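Putative type VI secretion protein (Escherichia coli, PDB 4HH5) probably serves as an AAA+ chaperone ATPase of the ClpA/ClpB family in type VI secretion, represented here by its N-terminal domain. Local coordinates at residues A9-R21 against W102-S115. Sequence-based numbering, arbitrary orientation.
Sequences AALLRRLNHYCAR and WMVASLQGEEHIRS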
loop_
_atom_site.group_PDB
_atom_site.type_symbol
_atom_site.label_atom_id
_atom_site.label_comp_id
_atom_site.label_asym_id
_atom_site.label_seq_id
_atom_site.Cartn_x
_atom_site.Cartn_y
_atom_site.Cartn_z
ATOM N N ALA A 9 5.481 -10.253 12.028
ATOM C CA ALA A 9 5.186 -9.197 12.998
ATOM C C ALA A 9 6.203 -8.061 12.912
ATOM O O ALA A 9 5.807 -6.897 12.974
ATOM C CB ALA A 9 5.134 -9.770 14.409
ATOM N N ALA A 10 7.503 -8.390 12.716
ATOM C CA ALA A 10 8.565 -7.383 12.584
ATOM C C ALA A 10 8.318 -6.505 11.347
ATOM O O ALA A 10 8.542 -5.296 11.389
ATOM C CB ALA A 10 9.920 -8.061 12.488
ATOM N N LEU A 11 7.823 -7.129 10.267
ATOM C CA LEU A 11 7.476 -6.506 8.995
ATOM C C LEU A 11 6.367 -5.460 9.245
ATOM O O LEU A 11 6.500 -4.319 8.806
ATOM C CB LEU A 11 6.974 -7.627 8.066
ATOM C CG LEU A 11 7.312 -7.599 6.596
ATOM C CD1 LEU A 11 8.794 -7.916 6.353
ATOM C CD2 LEU A 11 6.473 -8.634 5.867
ATOM N N LEU A 12 5.320 -5.832 10.009
ATOM C CA LEU A 12 4.218 -4.924 10.382
ATOM C C LEU A 12 4.719 -3.753 11.226
ATOM O O LEU A 12 4.269 -2.622 11.025
ATOM C CB LEU A 12 3.109 -5.669 11.141
ATOM C CG LEU A 12 2.293 -6.690 10.362
ATOM C CD1 LEU A 12 1.285 -7.353 11.264
ATOM C CD2 LEU A 12 1.575 -6.048 9.168
ATOM N N ARG A 13 5.679 -4.015 12.143
ATOM C CA ARG A 13 6.269 -2.965 12.978
ATOM C C ARG A 13 7.138 -1.984 12.171
ATOM O O ARG A 13 7.404 -0.880 12.645
ATOM C CB ARG A 13 7.091 -3.558 14.128
ATOM C CG ARG A 13 6.244 -4.249 15.187
ATOM C CD ARG A 13 7.018 -4.494 16.488
ATOM N NE ARG A 13 8.303 -5.187 16.291
ATOM C CZ ARG A 13 8.445 -6.499 16.114
ATOM N NH1 ARG A 13 7.380 -7.288 16.058
ATOM N NH2 ARG A 13 9.650 -7.025 15.954
ATOM N N ARG A 14 7.590 -2.383 10.972
ATOM C CA ARG A 14 8.417 -1.515 10.128
ATOM C C ARG A 14 7.602 -0.479 9.356
ATOM O O ARG A 14 8.154 0.527 8.902
ATOM C CB ARG A 14 9.283 -2.350 9.187
ATOM C CG ARG A 14 10.573 -2.778 9.863
ATOM C CD ARG A 14 11.167 -3.947 9.149
ATOM N NE ARG A 14 12.227 -4.570 9.939
ATOM C CZ ARG A 14 12.451 -5.878 9.974
ATOM N NH1 ARG A 14 11.697 -6.707 9.262
ATOM N NH2 ARG A 14 13.429 -6.368 10.720
ATOM N N LEU A 15 6.296 -0.713 9.209
ATOM C CA LEU A 15 5.405 0.232 8.526
ATOM C C LEU A 15 5.427 1.561 9.258
ATOM O O LEU A 15 5.384 1.587 10.500
ATOM C CB LEU A 15 3.962 -0.283 8.508
ATOM C CG LEU A 15 3.673 -1.492 7.636
ATOM C CD1 LEU A 15 2.300 -2.059 7.948
ATOM C CD2 LEU A 15 3.809 -1.155 6.149
ATOM N N ASN A 16 5.511 2.668 8.499
ATOM C CA ASN A 16 5.448 3.980 9.128
ATOM C C ASN A 16 3.993 4.157 9.610
ATOM O O ASN A 16 3.140 3.320 9.276
ATOM C CB ASN A 16 5.904 5.097 8.166
ATOM C CG ASN A 16 4.988 5.367 6.989
ATOM O OD1 ASN A 16 3.951 4.724 6.781
ATOM N ND2 ASN A 16 5.366 6.327 6.186
ATOM N N HIS A 17 3.718 5.219 10.377
ATOM C CA HIS A 17 2.388 5.458 10.926
ATOM C C HIS A 17 1.247 5.635 9.922
ATOM O O HIS A 17 0.165 5.096 10.142
ATOM C CB HIS A 17 2.416 6.483 12.069
ATOM C CG HIS A 17 3.168 5.985 13.272
ATOM N ND1 HIS A 17 3.084 4.663 13.689
ATOM C CD2 HIS A 17 3.988 6.654 14.114
ATOM C CE1 HIS A 17 3.861 4.571 14.754
ATOM N NE2 HIS A 17 4.418 5.740 15.057
ATOM N N TYR A 18 1.517 6.291 8.786
ATOM C CA TYR A 18 0.558 6.500 7.693
ATOM C C TYR A 18 0.058 5.154 7.105
ATOM O O TYR A 18 -1.151 4.927 7.022
ATOM C CB TYR A 18 1.219 7.353 6.602
ATOM C CG TYR A 18 0.268 7.855 5.546
ATOM C CD1 TYR A 18 -0.461 9.022 5.739
ATOM C CD2 TYR A 18 0.115 7.181 4.340
ATOM C CE1 TYR A 18 -1.335 9.496 4.764
ATOM C CE2 TYR A 18 -0.776 7.634 3.367
ATOM C CZ TYR A 18 -1.498 8.796 3.585
ATOM O OH TYR A 18 -2.357 9.270 2.626
ATOM N N CYS A 19 1.002 4.271 6.739
ATOM C CA CYS A 19 0.742 2.941 6.176
ATOM C C CYS A 19 0.112 2.006 7.182
ATOM O O CYS A 19 -0.712 1.191 6.781
ATOM C CB CYS A 19 2.007 2.332 5.583
ATOM S SG CYS A 19 2.597 3.174 4.102
ATOM N N ALA A 20 0.547 2.062 8.459
ATOM C CA ALA A 20 -0.017 1.229 9.523
ATOM C C ALA A 20 -1.484 1.589 9.770
ATOM O O ALA A 20 -2.323 0.690 9.838
ATOM C CB ALA A 20 0.791 1.359 10.807
ATOM N N ARG A 21 -1.792 2.902 9.880
ATOM C CA ARG A 21 -3.149 3.442 10.065
ATOM C C ARG A 21 -4.059 2.971 8.910
ATOM O O ARG A 21 -5.188 2.542 9.159
ATOM C CB ARG A 21 -3.094 4.985 10.092
ATOM C CG ARG A 21 -4.339 5.687 10.601
ATOM C CD ARG A 21 -4.026 7.154 10.887
ATOM N NE ARG A 21 -4.315 8.021 9.741
ATOM C CZ ARG A 21 -3.450 8.862 9.177
ATOM N NH1 ARG A 21 -2.207 8.960 9.642
ATOM N NH2 ARG A 21 -3.819 9.613 8.149
ATOM N N TRP A 102 9.429 -4.058 2.031
ATOM C CA TRP A 102 10.495 -3.983 3.035
ATOM C C TRP A 102 11.852 -4.202 2.368
ATOM O O TRP A 102 12.822 -3.516 2.688
ATOM C CB TRP A 102 10.286 -5.002 4.172
ATOM C CG TRP A 102 11.495 -5.171 5.058
ATOM C CD1 TRP A 102 12.147 -6.335 5.332
ATOM C CD2 TRP A 102 12.232 -4.130 5.725
ATOM N NE1 TRP A 102 13.226 -6.093 6.149
ATOM C CE2 TRP A 102 13.311 -4.747 6.395
ATOM C CE3 TRP A 102 12.100 -2.728 5.801
ATOM C CZ2 TRP A 102 14.244 -4.016 7.143
ATOM C CZ3 TRP A 102 13.027 -2.005 6.538
ATOM C CH2 TRP A 102 14.080 -2.648 7.205
ATOM N N MET A 103 11.912 -5.156 1.433
ATOM C CA MET A 103 13.144 -5.446 0.716
ATOM C C MET A 103 13.578 -4.262 -0.140
ATOM O O MET A 103 14.766 -3.923 -0.123
ATOM C CB MET A 103 13.058 -6.786 -0.017
ATOM C CG MET A 103 12.982 -7.952 0.986
ATOM S SD MET A 103 12.971 -9.616 0.309
ATOM C CE MET A 103 11.408 -9.650 -0.429
ATOM N N VAL A 104 12.603 -3.552 -0.762
ATOM C CA VAL A 104 12.841 -2.316 -1.538
ATOM C C VAL A 104 13.427 -1.228 -0.600
ATOM O O VAL A 104 14.465 -0.634 -0.915
ATOM C CB VAL A 104 11.554 -1.831 -2.281
ATOM C CG1 VAL A 104 11.691 -0.391 -2.777
ATOM C CG2 VAL A 104 11.201 -2.757 -3.444
ATOM N N ALA A 105 12.765 -1.000 0.558
ATOM C CA ALA A 105 13.161 -0.012 1.567
ATOM C C ALA A 105 14.529 -0.323 2.162
ATOM O O ALA A 105 15.371 0.573 2.241
ATOM C CB ALA A 105 12.116 0.051 2.685
ATOM N N SER A 106 14.759 -1.588 2.566
ATOM C CA SER A 106 16.027 -1.992 3.179
ATOM C C SER A 106 17.214 -1.890 2.228
ATOM O O SER A 106 18.294 -1.508 2.668
ATOM C CB SER A 106 15.925 -3.359 3.844
ATOM O OG SER A 106 15.486 -4.354 2.938
ATOM N N LEU A 107 16.996 -2.131 0.913
ATOM C CA LEU A 107 18.037 -1.975 -0.112
ATOM C C LEU A 107 18.414 -0.500 -0.325
ATOM O O LEU A 107 19.505 -0.215 -0.821
ATOM C CB LEU A 107 17.641 -2.642 -1.438
ATOM C CG LEU A 107 17.843 -4.156 -1.527
ATOM C CD1 LEU A 107 17.000 -4.746 -2.646
ATOM C CD2 LEU A 107 19.306 -4.512 -1.754
ATOM N N GLN A 108 17.521 0.430 0.079
ATOM C CA GLN A 108 17.761 1.874 0.026
ATOM C C GLN A 108 18.374 2.388 1.346
ATOM O O GLN A 108 18.707 3.566 1.438
ATOM C CB GLN A 108 16.461 2.634 -0.269
ATOM C CG GLN A 108 15.922 2.471 -1.682
ATOM C CD GLN A 108 14.615 3.200 -1.872
ATOM O OE1 GLN A 108 14.258 4.118 -1.127
ATOM N NE2 GLN A 108 13.872 2.811 -2.886
ATOM N N GLY A 109 18.510 1.508 2.341
ATOM C CA GLY A 109 19.060 1.853 3.649
ATOM C C GLY A 109 18.046 2.455 4.602
ATOM O O GLY A 109 18.425 3.057 5.608
ATOM N N GLU A 110 16.744 2.288 4.300
ATOM C CA GLU A 110 15.646 2.808 5.120
ATOM C C GLU A 110 15.281 1.794 6.204
ATOM O O GLU A 110 15.462 0.595 5.999
ATOM C CB GLU A 110 14.413 3.127 4.255
ATOM C CG GLU A 110 14.740 3.829 2.946
ATOM C CD GLU A 110 14.261 5.257 2.821
ATOM O OE1 GLU A 110 13.204 5.473 2.185
ATOM O OE2 GLU A 110 14.966 6.166 3.315
ATOM N N GLU A 111 14.776 2.275 7.353
ATOM C CA GLU A 111 14.387 1.437 8.502
ATOM C C GLU A 111 12.878 1.244 8.558
ATOM O O GLU A 111 12.403 0.346 9.259
ATOM C CB GLU A 111 14.849 2.073 9.829
ATOM C CG GLU A 111 16.342 2.334 9.933
ATOM C CD GLU A 111 17.196 1.167 10.387
ATOM O OE1 GLU A 111 16.824 0.497 11.379
ATOM O OE2 GLU A 111 18.278 0.965 9.788
ATOM N N HIS A 112 12.129 2.109 7.852
ATOM C CA HIS A 112 10.669 2.100 7.828
ATOM C C HIS A 112 10.083 2.001 6.431
ATOM O O HIS A 112 10.684 2.478 5.469
ATOM C CB HIS A 112 10.105 3.326 8.560
ATOM C CG HIS A 112 10.393 3.304 10.028
ATOM N ND1 HIS A 112 11.374 4.101 10.578
ATOM C CD2 HIS A 112 9.858 2.531 11.001
ATOM C CE1 HIS A 112 11.398 3.800 11.867
ATOM N NE2 HIS A 112 10.495 2.870 12.168
ATOM N N ILE A 113 8.896 1.390 6.330
ATOM C CA ILE A 113 8.194 1.223 5.065
ATOM C C ILE A 113 7.197 2.358 4.876
ATOM O O ILE A 113 6.345 2.581 5.740
ATOM C CB ILE A 113 7.496 -0.162 4.959
ATOM C CG1 ILE A 113 8.454 -1.324 5.323
ATOM C CG2 ILE A 113 6.868 -0.369 3.570
ATOM C CD1 ILE A 113 7.725 -2.673 5.562
ATOM N N ARG A 114 7.277 3.042 3.722
ATOM C CA ARG A 114 6.336 4.103 3.366
ATOM C C ARG A 114 5.573 3.695 2.115
ATOM O O ARG A 114 5.952 2.698 1.488
ATOM C CB ARG A 114 7.010 5.481 3.266
ATOM C CG ARG A 114 8.157 5.596 2.302
ATOM C CD ARG A 114 8.957 6.846 2.583
ATOM N NE ARG A 114 8.252 8.060 2.159
ATOM C CZ ARG A 114 8.766 9.280 2.241
ATOM N NH1 ARG A 114 9.985 9.462 2.738
ATOM N NH2 ARG A 114 8.067 10.330 1.821
ATOM N N SER A 115 4.495 4.425 1.746
ATOM C CA SER A 115 3.704 4.024 0.572
ATOM C C SER A 115 4.466 3.978 -0.742
ATOM O O SER A 115 4.153 3.137 -1.580
ATOM C CB SER A 115 2.394 4.800 0.458
ATOM O OG SER A 115 2.623 6.173 0.202
#
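In this mainly helical Clp N-terminal domain, the links between two pairs of consecutive helices meet: L15 and N16, joining helices 2-14 and 17-32, lie against H112 and I113 on the way from helix 92-107 to helix 115-124. The evidence is a single beta bridge pairing L15 with I113. I113 N donates to R14 O at 2.8 Å, and N16 N returns a bond to I113 O at 2.9 Å; both are nearly straight, 163° at the hydrogen. R14 O also meets the edge of the H112 ring in its plane.

N16 is also the N-cap of helix 17-32, its OD1 accepting from C19 N at 3.0 Å; a chi1 of 68° sets CG between the backbone N and carbonyl carbon, turning the amide back to that NH. Its ND2, 3.5 Å from R114 CB, is bonded to E158. R114 is likewise an N-cap residue, but its guanidinium leads away into salt bridges with D54 and D153. C19 SG packs against the start of the helix that follows, 3.3 Å from S115 N.

Beyond the bridge, R14 spreads over W102. An extended run from CG to NE carries CD to 3.4 Å from the centroid of the six-membered ring, a CH-pi contact over its centre. The guanidinium continues flat across the indole, planes 4° apart, with an off-centre cation-pi approach to the five-membered ring. S106 CB lies over the opposite face, toward its rim, while L11 CD1 reaches W102 CD1 obliquely at 3.8 Å.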